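Putative cell surface hydrolase (Lactobacillus plantarum, PDB 3LP5) is of uncharacterised function but probably acts at the bacterial cell surface as a hydrolase of the alpha/beta hydrolase superfamily. Local coordinates at residues A5-V10 with D58-I63; H99-G104 with I128-T133; Y169-T174 with T208-A213. All coordinates share one frame; numbering follows the deposited sequence.

Contact 1 (A5-V10 with D58-I63)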
ATOM      1  N   ALA A   5      -5.100  -8.125 -14.106  1.00 17.77           N
ATOM      2  CA  ALA A   5      -4.211  -7.875 -12.968  1.00 16.06           C
ATOM      3  C   ALA A   5      -4.720  -6.696 -12.147  1.00 14.50           C
ATOM      4  O   ALA A   5      -4.527  -5.553 -12.508  1.00 15.16           O
ATOM      5  CB  ALA A   5      -2.743  -7.660 -13.410  1.00 16.95           C
ATOM      6  N   PRO A   6      -5.367  -6.975 -11.020  1.00 13.36           N
ATOM      7  CA  PRO A   6      -6.064  -5.936 -10.280  1.00 12.96           C
ATOM      8  C   PRO A   6      -5.040  -5.089  -9.513  1.00 13.12           C
ATOM      9  O   PRO A   6      -3.921  -5.535  -9.340  1.00 12.12           O
ATOM     10  CB  PRO A   6      -6.965  -6.717  -9.356  1.00 14.01           C
ATOM     11  CG  PRO A   6      -6.224  -8.037  -9.124  1.00 13.27           C
ATOM     12  CD  PRO A   6      -5.452  -8.301 -10.386  1.00 13.08           C
ATOM     13  N   VAL A   7      -5.378  -3.839  -9.203  1.00 11.89           N
ATOM     14  CA  VAL A   7      -4.566  -3.063  -8.290  1.00 12.13           C
ATOM     15  C   VAL A   7      -5.307  -3.129  -6.917  1.00 11.95           C
ATOM     16  O   VAL A   7      -6.408  -2.543  -6.764  1.00 13.54           O
ATOM     17  CB  VAL A   7      -4.481  -1.621  -8.722  1.00 11.92           C
ATOM     18  CG1 VAL A   7      -3.544  -0.831  -7.783  1.00 11.17           C
ATOM     19  CG2 VAL A   7      -4.024  -1.534 -10.140  1.00 15.51           C
ATOM     20  N   ILE A   8      -4.746  -3.844  -5.945  1.00 10.90           N
ATOM     21  CA  ILE A   8      -5.404  -4.029  -4.628  1.00 11.68           C
ATOM     22  C   ILE A   8      -4.931  -2.996  -3.591  1.00 12.74           C
ATOM     23  O   ILE A   8      -3.754  -2.870  -3.379  1.00 11.97           O
ATOM     24  CB  ILE A   8      -5.219  -5.484  -4.123  1.00 12.34           C
ATOM     25  CG1 ILE A   8      -5.673  -6.450  -5.243  1.00 12.10           C
ATOM     26  CG2 ILE A   8      -6.038  -5.709  -2.832  1.00  9.35           C
ATOM     27  CD1 ILE A   8      -5.351  -7.998  -5.054  1.00 11.96           C
ATOM     28  N   MET A   9      -5.855  -2.193  -3.039  1.00 12.87           N
ATOM     29  CA  MET A   9      -5.493  -1.018  -2.236  1.00 13.57           C
ATOM     30  C   MET A   9      -6.023  -1.193  -0.825  1.00 13.78           C
ATOM     31  O   MET A   9      -7.199  -1.563  -0.624  1.00 12.70           O
ATOM     32  CB  MET A   9      -6.070   0.278  -2.835  1.00 13.28           C
ATOM     33  CG  MET A   9      -5.797   0.466  -4.438  1.00 15.55           C
ATOM     34  SD  MET A   9      -6.735   1.889  -5.148  1.00 19.53           S
ATOM     35  CE  MET A   9      -8.145   0.964  -5.722  1.00 26.45           C
ATOM     36  N   VAL A  10      -5.172  -0.912   0.158  1.00 13.61           N
ATOM     37  CA  VAL A  10      -5.494  -1.143   1.571  1.00 12.62           C
ATOM     38  C   VAL A  10      -5.168   0.116   2.320  1.00 13.98           C
ATOM     39  O   VAL A  10      -4.016   0.595   2.311  1.00 14.08           O
ATOM     40  CB  VAL A  10      -4.636  -2.290   2.211  1.00 13.54           C
ATOM     41  CG1 VAL A  10      -4.986  -2.450   3.714  1.00 10.88           C
ATOM     42  CG2 VAL A  10      -4.901  -3.630   1.478  1.00 13.96           C
ATOM     43  N   ASP A  58     -12.627  -5.599 -17.803  1.00 20.37           N
ATOM     44  CA  ASP A  58     -11.611  -4.674 -17.208  1.00 20.25           C
ATOM     45  C   ASP A  58     -10.354  -5.516 -16.837  1.00 20.01           C
ATOM     46  O   ASP A  58     -10.437  -6.419 -16.002  1.00 19.20           O
ATOM     47  CB  ASP A  58     -12.235  -3.937 -15.996  1.00 19.58           C
ATOM     48  CG  ASP A  58     -11.301  -2.885 -15.353  1.00 21.22           C
ATOM     49  OD1 ASP A  58     -10.124  -2.715 -15.760  1.00 19.08           O
ATOM     50  OD2 ASP A  58     -11.758  -2.222 -14.397  1.00 22.23           O
ATOM     51  N   ASN A  59      -9.220  -5.209 -17.491  1.00 19.52           N
ATOM     52  CA  ASN A  59      -7.938  -5.871 -17.300  1.00 19.82           C
ATOM     53  C   ASN A  59      -7.216  -5.344 -16.017  1.00 18.56           C
ATOM     54  O   ASN A  59      -6.286  -5.960 -15.540  1.00 17.31           O
ATOM     55  CB  ASN A  59      -7.003  -5.555 -18.482  1.00 20.28           C
ATOM     56  CG  ASN A  59      -7.501  -6.106 -19.830  1.00 27.16           C
ATOM     57  OD1 ASN A  59      -8.319  -7.069 -19.908  1.00 28.57           O
ATOM     58  ND2 ASN A  59      -6.965  -5.506 -20.931  1.00 29.71           N
ATOM     59  N   GLU A  60      -7.642  -4.196 -15.501  1.00 17.52           N
ATOM     60  CA  GLU A  60      -6.953  -3.554 -14.362  1.00 17.97           C
ATOM     61  C   GLU A  60      -7.924  -2.931 -13.360  1.00 17.14           C
ATOM     62  O   GLU A  60      -7.975  -1.692 -13.190  1.00 16.92           O
ATOM     63  CB  GLU A  60      -5.968  -2.532 -14.894  1.00 18.26           C
ATOM     64  CG  GLU A  60      -4.946  -2.141 -13.907  1.00 22.98           C
ATOM     65  CD  GLU A  60      -3.836  -1.410 -14.617  1.00 31.88           C
ATOM     66  OE1 GLU A  60      -2.802  -2.044 -14.914  1.00 31.12           O
ATOM     67  OE2 GLU A  60      -4.049  -0.216 -14.953  1.00 35.74           O
ATOM     68  N   PRO A  61      -8.741  -3.792 -12.699  1.00 15.93           N
ATOM     69  CA  PRO A  61      -9.685  -3.224 -11.762  1.00 15.70           C
ATOM     70  C   PRO A  61      -8.982  -2.791 -10.465  1.00 15.54           C
ATOM     71  O   PRO A  61      -7.942  -3.361 -10.096  1.00 15.27           O
ATOM     72  CB  PRO A  61     -10.655  -4.387 -11.487  1.00 16.05           C
ATOM     73  CG  PRO A  61      -9.817  -5.633 -11.782  1.00 16.33           C
ATOM     74  CD  PRO A  61      -8.949  -5.238 -12.912  1.00 15.24           C
ATOM     75  N   PHE A  62      -9.559  -1.769  -9.824  1.00 13.57           N
ATOM     76  CA  PHE A  62      -9.113  -1.311  -8.525  1.00 14.00           C
ATOM     77  C   PHE A  62      -9.941  -2.076  -7.521  1.00 13.22           C
ATOM     78  O   PHE A  62     -11.185  -2.047  -7.575  1.00 14.75           O
ATOM     79  CB  PHE A  62      -9.415   0.188  -8.345  1.00 14.03           C
ATOM     80  CG  PHE A  62      -8.580   1.129  -9.222  1.00 15.07           C
ATOM     81  CD1 PHE A  62      -7.431   0.686  -9.894  1.00 17.84           C
ATOM     82  CD2 PHE A  62      -8.931   2.481  -9.323  1.00 15.38           C
ATOM     83  CE1 PHE A  62      -6.641   1.555 -10.667  1.00 16.10           C
ATOM     84  CE2 PHE A  62      -8.165   3.365 -10.130  1.00 16.15           C
ATOM     85  CZ  PHE A  62      -7.028   2.899 -10.793  1.00 16.44           C
ATOM     86  N   ILE A  63      -9.296  -2.752  -6.603  1.00 13.33           N
ATOM     87  CA  ILE A  63     -10.033  -3.411  -5.541  1.00 12.99           C
ATOM     88  C   ILE A  63      -9.594  -2.813  -4.173  1.00 14.14           C
ATOM     89  O   ILE A  63      -8.408  -2.892  -3.828  1.00 14.33           O
ATOM     90  CB  ILE A  63      -9.797  -4.908  -5.632  1.00 12.49           C
ATOM     91  CG1 ILE A  63     -10.178  -5.426  -7.040  1.00 10.44           C
ATOM     92  CG2 ILE A  63     -10.620  -5.625  -4.562  1.00 14.14           C
ATOM     93  CD1 ILE A  63      -9.832  -6.983  -7.208  1.00 12.58           C
TER

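Contact 2 (H99-G104 with I128-T133)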
ATOM      1  N   HIS A  99      -1.451 -12.378 -11.258  1.00 14.86           N
ATOM      2  CA  HIS A  99      -0.501 -11.276 -11.077  1.00 16.63           C
ATOM      3  C   HIS A  99      -1.338 -10.132 -10.474  1.00 15.32           C
ATOM      4  O   HIS A  99      -2.532 -10.015 -10.828  1.00 15.16           O
ATOM      5  CB  HIS A  99       0.120 -10.821 -12.440  1.00 18.12           C
ATOM      6  CG  HIS A  99       1.277 -11.666 -12.896  1.00 25.27           C
ATOM      7  ND1 HIS A  99       1.130 -12.741 -13.762  1.00 29.70           N
ATOM      8  CD2 HIS A  99       2.606 -11.597 -12.613  1.00 29.33           C
ATOM      9  CE1 HIS A  99       2.315 -13.295 -13.984  1.00 32.15           C
ATOM     10  NE2 HIS A  99       3.227 -12.615 -13.304  1.00 33.45           N
ATOM     11  N   PHE A 100      -0.764  -9.337  -9.552  1.00 12.92           N
ATOM     12  CA  PHE A 100      -1.469  -8.150  -9.049  1.00 12.47           C
ATOM     13  C   PHE A 100      -0.469  -7.074  -8.589  1.00 12.02           C
ATOM     14  O   PHE A 100       0.747  -7.318  -8.495  1.00 12.64           O
ATOM     15  CB  PHE A 100      -2.457  -8.512  -7.893  1.00 12.05           C
ATOM     16  CG  PHE A 100      -1.773  -8.956  -6.631  1.00 12.50           C
ATOM     17  CD1 PHE A 100      -1.663  -8.119  -5.567  1.00 12.24           C
ATOM     18  CD2 PHE A 100      -1.225 -10.248  -6.535  1.00 15.86           C
ATOM     19  CE1 PHE A 100      -1.037  -8.515  -4.371  1.00 13.47           C
ATOM     20  CE2 PHE A 100      -0.552 -10.673  -5.338  1.00 15.52           C
ATOM     21  CZ  PHE A 100      -0.464  -9.817  -4.257  1.00 13.08           C
ATOM     22  N   TYR A 101      -0.971  -5.858  -8.408  1.00 10.41           N
ATOM     23  CA  TYR A 101      -0.221  -4.786  -7.791  1.00 13.33           C
ATOM     24  C   TYR A 101      -0.894  -4.375  -6.470  1.00 12.71           C
ATOM     25  O   TYR A 101      -2.127  -4.469  -6.280  1.00 11.57           O
ATOM     26  CB  TYR A 101      -0.140  -3.575  -8.716  1.00 14.72           C
ATOM     27  CG  TYR A 101       0.074  -3.958 -10.157  1.00 17.02           C
ATOM     28  CD1 TYR A 101       1.346  -4.159 -10.628  1.00 19.45           C
ATOM     29  CD2 TYR A 101      -1.004  -4.233 -11.004  1.00 21.54           C
ATOM     30  CE1 TYR A 101       1.580  -4.517 -11.911  1.00 21.05           C
ATOM     31  CE2 TYR A 101      -0.786  -4.621 -12.329  1.00 23.15           C
ATOM     32  CZ  TYR A 101       0.525  -4.755 -12.772  1.00 25.29           C
ATOM     33  OH  TYR A 101       0.833  -5.117 -14.074  1.00 26.07           O
ATOM     34  N   ALA A 102      -0.079  -3.862  -5.575  1.00 13.16           N
ATOM     35  CA  ALA A 102      -0.591  -3.528  -4.254  1.00 12.21           C
ATOM     36  C   ALA A 102      -0.267  -2.093  -3.898  1.00 12.21           C
ATOM     37  O   ALA A 102       0.850  -1.629  -4.155  1.00 10.04           O
ATOM     38  CB  ALA A 102       0.006  -4.498  -3.234  1.00 10.81           C
ATOM     39  N   LEU A 103      -1.265  -1.380  -3.325  1.00 11.86           N
ATOM     40  CA  LEU A 103      -1.062  -0.074  -2.763  1.00 12.22           C
ATOM     41  C   LEU A 103      -1.452  -0.151  -1.289  1.00 11.90           C
ATOM     42  O   LEU A 103      -2.569  -0.581  -0.965  1.00 13.01           O
ATOM     43  CB  LEU A 103      -1.929   0.988  -3.448  1.00 11.69           C
ATOM     44  CG  LEU A 103      -1.819   2.414  -2.899  1.00 13.60           C
ATOM     45  CD1 LEU A 103      -0.518   3.091  -3.204  1.00 13.44           C
ATOM     46  CD2 LEU A 103      -2.921   3.368  -3.404  1.00 13.55           C
ATOM     47  N   GLY A 104      -0.568   0.302  -0.406  1.00 11.99           N
ATOM     48  CA  GLY A 104      -0.849   0.368   1.046  1.00 12.09           C
ATOM     49  C   GLY A 104      -0.698   1.790   1.552  1.00 14.46           C
ATOM     50  O   GLY A 104       0.394   2.400   1.478  1.00 14.55           O
ATOM     51  N   ILE A 128       2.788 -11.091  -6.831  1.00 14.78           N
ATOM     52  CA  ILE A 128       2.728  -9.634  -6.787  1.00 15.00           C
ATOM     53  C   ILE A 128       3.848  -9.114  -7.674  1.00 15.77           C
ATOM     54  O   ILE A 128       4.911  -9.676  -7.680  1.00 15.06           O
ATOM     55  CB  ILE A 128       2.819  -9.108  -5.361  1.00 15.64           C
ATOM     56  CG1 ILE A 128       2.623  -7.579  -5.316  1.00 13.36           C
ATOM     57  CG2 ILE A 128       4.116  -9.586  -4.669  1.00 15.61           C
ATOM     58  CD1 ILE A 128       2.700  -7.073  -3.987  1.00 15.91           C
ATOM     59  N   ASP A 129       3.578  -8.085  -8.458  1.00 15.18           N
ATOM     60  CA  ASP A 129       4.589  -7.505  -9.352  1.00 17.01           C
ATOM     61  C   ASP A 129       5.200  -6.251  -8.731  1.00 15.69           C
ATOM     62  O   ASP A 129       6.440  -6.027  -8.781  1.00 14.10           O
ATOM     63  CB  ASP A 129       3.962  -7.093 -10.705  1.00 18.86           C
ATOM     64  CG  ASP A 129       3.583  -8.288 -11.592  1.00 25.81           C
ATOM     65  OD1 ASP A 129       3.913  -9.454 -11.239  1.00 33.39           O
ATOM     66  OD2 ASP A 129       2.957  -8.072 -12.670  1.00 30.20           O
ATOM     67  N   ARG A 130       4.326  -5.408  -8.185  1.00 14.14           N
ATOM     68  CA  ARG A 130       4.730  -4.113  -7.627  1.00 15.32           C
ATOM     69  C   ARG A 130       3.933  -3.782  -6.354  1.00 13.79           C
ATOM     70  O   ARG A 130       2.755  -4.101  -6.284  1.00 13.82           O
ATOM     71  CB  ARG A 130       4.534  -3.009  -8.651  1.00 14.68           C
ATOM     72  CG  ARG A 130       5.457  -3.200  -9.860  1.00 18.77           C
ATOM     73  CD  ARG A 130       5.568  -1.928 -10.749  1.00 18.91           C
ATOM     74  NE  ARG A 130       4.277  -1.746 -11.401  1.00 25.25           N
ATOM     75  CZ  ARG A 130       4.013  -2.135 -12.646  1.00 22.99           C
ATOM     76  NH1 ARG A 130       4.956  -2.724 -13.349  1.00 24.26           N
ATOM     77  NH2 ARG A 130       2.807  -1.941 -13.168  1.00 19.70           N
ATOM     78  N   LEU A 131       4.632  -3.232  -5.359  1.00 12.52           N
ATOM     79  CA  LEU A 131       4.098  -2.669  -4.098  1.00 11.61           C
ATOM     80  C   LEU A 131       4.474  -1.193  -3.910  1.00 11.98           C
ATOM     81  O   LEU A 131       5.648  -0.813  -3.997  1.00 13.46           O
ATOM     82  CB  LEU A 131       4.620  -3.478  -2.887  1.00 11.32           C
ATOM     83  CG  LEU A 131       4.241  -2.916  -1.492  1.00 13.34           C
ATOM     84  CD1 LEU A 131       2.688  -2.907  -1.252  1.00 12.16           C
ATOM     85  CD2 LEU A 131       5.061  -3.729  -0.461  1.00 11.40           C
ATOM     86  N   MET A 132       3.497  -0.339  -3.708  1.00 11.29           N
ATOM     87  CA  MET A 132       3.784   1.038  -3.257  1.00 11.51           C
ATOM     88  C   MET A 132       3.168   1.228  -1.864  1.00 12.63           C
ATOM     89  O   MET A 132       1.990   0.879  -1.613  1.00 12.98           O
ATOM     90  CB  MET A 132       3.276   2.089  -4.270  1.00 12.07           C
ATOM     91  CG  MET A 132       3.234   3.599  -3.810  1.00 12.59           C
ATOM     92  SD  MET A 132       2.751   4.752  -5.175  1.00  5.84           S
ATOM     93  CE  MET A 132       4.265   4.728  -6.086  1.00 12.44           C
ATOM     94  N   THR A 133       3.957   1.803  -0.970  1.00 12.34           N
ATOM     95  CA  THR A 133       3.452   2.161   0.342  1.00 13.88           C
ATOM     96  C   THR A 133       3.538   3.663   0.530  1.00 13.55           C
ATOM     97  O   THR A 133       4.452   4.324  -0.045  1.00 14.25           O
ATOM     98  CB  THR A 133       4.159   1.389   1.495  1.00 13.64           C
ATOM     99  OG1 THR A 133       5.500   1.832   1.639  1.00 16.44           O
ATOM    100  CG2 THR A 133       4.160  -0.159   1.210  1.00 12.88           C
TER

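Contact 3 (Y169-T174 with T208-A213)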
ATOM      1  N   TYR A 169       8.055   0.568  -4.044  1.00 12.40           N
ATOM      2  CA  TYR A 169       8.155   2.059  -3.853  1.00 13.46           C
ATOM      3  C   TYR A 169       7.611   2.486  -2.493  1.00 14.17           C
ATOM      4  O   TYR A 169       6.481   2.098  -2.108  1.00 15.21           O
ATOM      5  CB  TYR A 169       7.388   2.791  -4.944  1.00 13.51           C
ATOM      6  CG  TYR A 169       7.830   2.392  -6.326  1.00 14.14           C
ATOM      7  CD1 TYR A 169       8.849   3.124  -6.982  1.00 16.01           C
ATOM      8  CD2 TYR A 169       7.241   1.315  -6.985  1.00 16.13           C
ATOM      9  CE1 TYR A 169       9.296   2.775  -8.254  1.00 15.80           C
ATOM     10  CE2 TYR A 169       7.673   0.956  -8.291  1.00 18.94           C
ATOM     11  CZ  TYR A 169       8.691   1.699  -8.894  1.00 20.66           C
ATOM     12  OH  TYR A 169       9.152   1.360 -10.117  1.00 24.44           O
ATOM     13  N   SER A 170       8.427   3.205  -1.732  1.00 13.97           N
ATOM     14  CA  SER A 170       8.012   3.695  -0.442  1.00 14.91           C
ATOM     15  C   SER A 170       8.042   5.245  -0.469  1.00 14.63           C
ATOM     16  O   SER A 170       9.111   5.836  -0.568  1.00 13.05           O
ATOM     17  CB  SER A 170       8.925   3.153   0.658  1.00 16.32           C
ATOM     18  OG  SER A 170       8.575   3.726   1.950  1.00 21.43           O
ATOM     19  N   ILE A 171       6.861   5.869  -0.429  1.00 13.47           N
ATOM     20  CA  ILE A 171       6.725   7.343  -0.330  1.00 13.30           C
ATOM     21  C   ILE A 171       6.745   7.724   1.136  1.00 14.73           C
ATOM     22  O   ILE A 171       6.054   7.094   1.946  1.00 15.16           O
ATOM     23  CB  ILE A 171       5.412   7.803  -0.948  1.00 13.41           C
ATOM     24  CG1 ILE A 171       5.430   7.522  -2.487  1.00 15.24           C
ATOM     25  CG2 ILE A 171       5.063   9.290  -0.578  1.00 11.94           C
ATOM     26  CD1 ILE A 171       4.030   7.546  -3.149  1.00 20.93           C
ATOM     27  N   ALA A 172       7.561   8.735   1.471  1.00 15.12           N
ATOM     28  CA  ALA A 172       7.598   9.347   2.799  1.00 15.72           C
ATOM     29  C   ALA A 172       7.626  10.876   2.699  1.00 16.43           C
ATOM     30  O   ALA A 172       8.088  11.463   1.696  1.00 14.43           O
ATOM     31  CB  ALA A 172       8.838   8.860   3.547  1.00 15.77           C
ATOM     32  N   GLY A 173       7.096  11.523   3.717  1.00 16.84           N
ATOM     33  CA  GLY A 173       7.337  12.957   3.882  1.00 19.18           C
ATOM     34  C   GLY A 173       8.555  13.204   4.753  1.00 20.09           C
ATOM     35  O   GLY A 173       9.322  12.273   5.093  1.00 20.09           O
ATOM     36  N   THR A 174       8.768  14.447   5.135  1.00 22.20           N
ATOM     37  CA  THR A 174       9.929  14.747   5.996  1.00 25.31           C
ATOM     38  C   THR A 174       9.547  15.172   7.416  1.00 25.87           C
ATOM     39  O   THR A 174      10.395  15.521   8.203  1.00 27.21           O
ATOM     40  CB  THR A 174      10.933  15.711   5.336  1.00 26.14           C
ATOM     41  OG1 THR A 174      10.233  16.857   4.819  1.00 29.26           O
ATOM     42  CG2 THR A 174      11.708  14.975   4.187  1.00 26.60           C
ATOM     43  N   THR A 208       6.444  15.987   0.301  1.00 18.12           N
ATOM     44  CA  THR A 208       6.433  16.725   1.549  1.00 19.24           C
ATOM     45  C   THR A 208       5.016  16.753   2.076  1.00 17.72           C
ATOM     46  O   THR A 208       4.100  16.922   1.301  1.00 17.22           O
ATOM     47  CB  THR A 208       7.049  18.130   1.416  1.00 20.81           C
ATOM     48  OG1 THR A 208       6.152  18.958   0.669  1.00 24.54           O
ATOM     49  CG2 THR A 208       8.399  18.061   0.702  1.00 21.06           C
ATOM     50  N   GLY A 209       4.828  16.491   3.373  1.00 16.29           N
ATOM     51  CA  GLY A 209       3.502  16.405   3.941  1.00 14.66           C
ATOM     52  C   GLY A 209       2.849  15.039   3.916  1.00 14.24           C
ATOM     53  O   GLY A 209       1.787  14.854   4.534  1.00 15.36           O
ATOM     54  N   ALA A 210       3.462  14.061   3.240  1.00 13.59           N
ATOM     55  CA  ALA A 210       2.832  12.731   3.077  1.00 12.70           C
ATOM     56  C   ALA A 210       2.679  12.001   4.403  1.00 13.33           C
ATOM     57  O   ALA A 210       1.830  11.118   4.510  1.00 13.00           O
ATOM     58  CB  ALA A 210       3.552  11.828   2.035  1.00 13.16           C
ATOM     59  N   ASN A 211       3.431  12.403   5.434  1.00 12.14           N
ATOM     60  CA  ASN A 211       3.352  11.715   6.740  1.00 14.36           C
ATOM     61  C   ASN A 211       2.154  12.179   7.594  1.00 14.86           C
ATOM     62  O   ASN A 211       1.904  11.591   8.644  1.00 14.04           O
ATOM     63  CB  ASN A 211       4.627  11.964   7.573  1.00 12.57           C
ATOM     64  CG  ASN A 211       5.849  11.236   7.014  1.00 16.02           C
ATOM     65  OD1 ASN A 211       5.751  10.470   6.057  1.00 15.66           O
ATOM     66  ND2 ASN A 211       7.020  11.538   7.579  1.00 12.16           N
ATOM     67  N   THR A 212       1.491  13.286   7.189  1.00 15.22           N
ATOM     68  CA  THR A 212       0.407  13.844   7.989  1.00 16.90           C
ATOM     69  C   THR A 212      -0.854  13.104   7.639  1.00 17.88           C
ATOM     70  O   THR A 212      -1.024  12.661   6.489  1.00 15.51           O
ATOM     71  CB  THR A 212       0.159  15.356   7.677  1.00 17.51           C
ATOM     72  OG1 THR A 212      -0.061  15.504   6.257  1.00 20.90           O
ATOM     73  CG2 THR A 212       1.356  16.161   8.055  1.00 17.05           C
ATOM     74  N   ALA A 213      -1.734  12.984   8.625  1.00 19.98           N
ATOM     75  CA  ALA A 213      -3.058  12.361   8.449  1.00 22.51           C
ATOM     76  C   ALA A 213      -3.948  13.197   7.536  1.00 23.26           C
ATOM     77  O   ALA A 213      -4.566  12.684   6.615  1.00 24.03           O
ATOM     78  CB  ALA A 213      -3.738  12.202   9.814  1.00 22.74           C
TER

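Contact 1 (A5-V10 with D58-I63)
Val-7 pairs with Phe-62 and Ile-8 with Ile-63 in parallel, their backbones bound by a ladder in which Val-7 N gives to Pro-61 O (2.8 Å), Ile-63 N to Val-7 O (2.9 Å) and Met-9 N to Ile-63 O (2.8 Å). Ahead of the strands, Ala-5 N bonds to Asn-59 O, and Asp-58 OD1 closes an Asx turn by accepting from Glu-60 N.

On one face of the sheet Val-7 and Phe-62 lie side by side and point the same way, with Val-7 CB 3.9 Å from Phe-62 CD1. The CG2 branch of Val-7, set beside its own backbone N, touches both Phe-62 CD1 and Glu-60 CG. Met-9 reaches the same ring from further along its strand in a Met-aromatic contact, SD 5.0 Å from the centroid of the Phe-62 ring and oblique to it. A serine in place of Phe-62 would probably leave this sulfur and the CG2 branch of Val-7 without their aromatic neighbour, and His-35, which stacks on the ring, without its mate. Leu-27 of helix 17-30 also packs on Phe-62.

On the other face, Ile-63 carries CG1 beside its backbone N (chi1 -56°), which turns the chain back along the strand until CD1 meets Pro-6 CB at 3.6 Å. The pyrrolidine rings of Pro-6 and Pro-61 touch at the entry to the pair, CB of Pro-6 against CG of Pro-61. Strand 99-105 bonds to the far edge of 7-10, so this pairing belongs to the central, mostly parallel sheet of an alpha/beta hydrolase fold.

Contact 2 (H99-G104 with I128-T133)
Tyr-101 CE1 sits over one face of the Arg-130 guanidinium, 3.1 Å from NH2, with the two planes only 17° apart; Arg-130 CB meets the tyrosine ring at its edge. A bend at chi3 (-69°) brings the guanidinium round to the ring, and NE is held by Leu-231 O at the end of helix 217-231. On the other side of the sheet one face of the Phe-100 ring receives Ile-128, whose CB makes a CH-pi contact 4.0 Å from the ring centroid. Ile-128 CD1 runs on to Ala-102 CB, which also meets Leu-131 CD1 at 3.7 Å.

These strands are the two arms of a right-handed beta-alpha-beta crossover through helix 107-118, and Gly-104 opens the GxSxG pattern that probably forms the nucleophile elbow of an alpha/beta hydrolase. Their parallel ladder includes Asp-129 N to Phe-100 O (2.9 Å), Ala-102 N to Arg-130 O (2.9 Å) and Gly-104 N to Met-132 O (2.9 Å). Around Asp-129 the second strand holds one extra residue, as in a beta bulge, and the buried Arg-130 N finds no partner. Beyond it, Leu-103 and Met-132 run alongside each other, CD1 of the leucine 3.8 Å from CG of the methionine, and Ile-227 covers both.

Contact 3 (Y169-T174 with T208-A213)
Asn-211 turns its carboxamide toward the backbone of Gly-173, where OD1 accepts from Gly-173 N at 2.9 Å. The bond is fairly straight at the hydrogen (161°), yet the donor stands above the amide plane, 59° out of it, and approaches no lone pair of the oxygen. With CG beside its own backbone N (chi1 -71°), Asn-211 lays the whole amide along the glycine, ND2 ending 3.5 Å from Gly-173 O. Ala-210, the preceding residue, faces the same strand end: its CB rests 3.9 Å from Ile-171 CG2 and about as far from Gly-173 N. The branch it meets on Ile-171 is the one anti to that residue's backbone N. Gly-173 suits the site because any beta carbon there would run into Ala-210 N.

In alpha/beta hydrolases the loops after the last two strands commonly carry the acid and the histidine of the catalytic triad, and this contact ties together the corresponding loops, following strands 167-172 and 201-206. The second of them turns as a type I beta turn from Gly-209 to Thr-212. Gly-209 O takes the turn's N-H from Thr-212 N (3.1 Å), and Thr-212 OG1 lies 2.6 Å from the same oxygen, in its carbonyl plane, with His-214 O as a second neighbour of that hydroxyl. Glu-175, two residues after Gly-173, clamps the same turn with its carboxylate: OE2 takes the N-H of Gly-209 and OE1 that of Asn-211.

In the fold
Along the chain the contacts come in series, each closing before the next opens, and all three reach one mostly parallel sheet. Contact 1 and contact 2, with centres about 10 Å apart, meet through neighbouring strands 7-10 and 99-105, where Ile-8 N probably bonds to Tyr-101 O. Contact 2 passes the sheet on to contact 3, about 18 Å away between centres, through strands 127-134 and 167-172. Contacts 1 and 3 do not touch and lie on opposite sides of the chain's centre. The middle contact thus holds the strand leading into the probable nucleophile elbow, while contact 3 braces loops farther along the sheet.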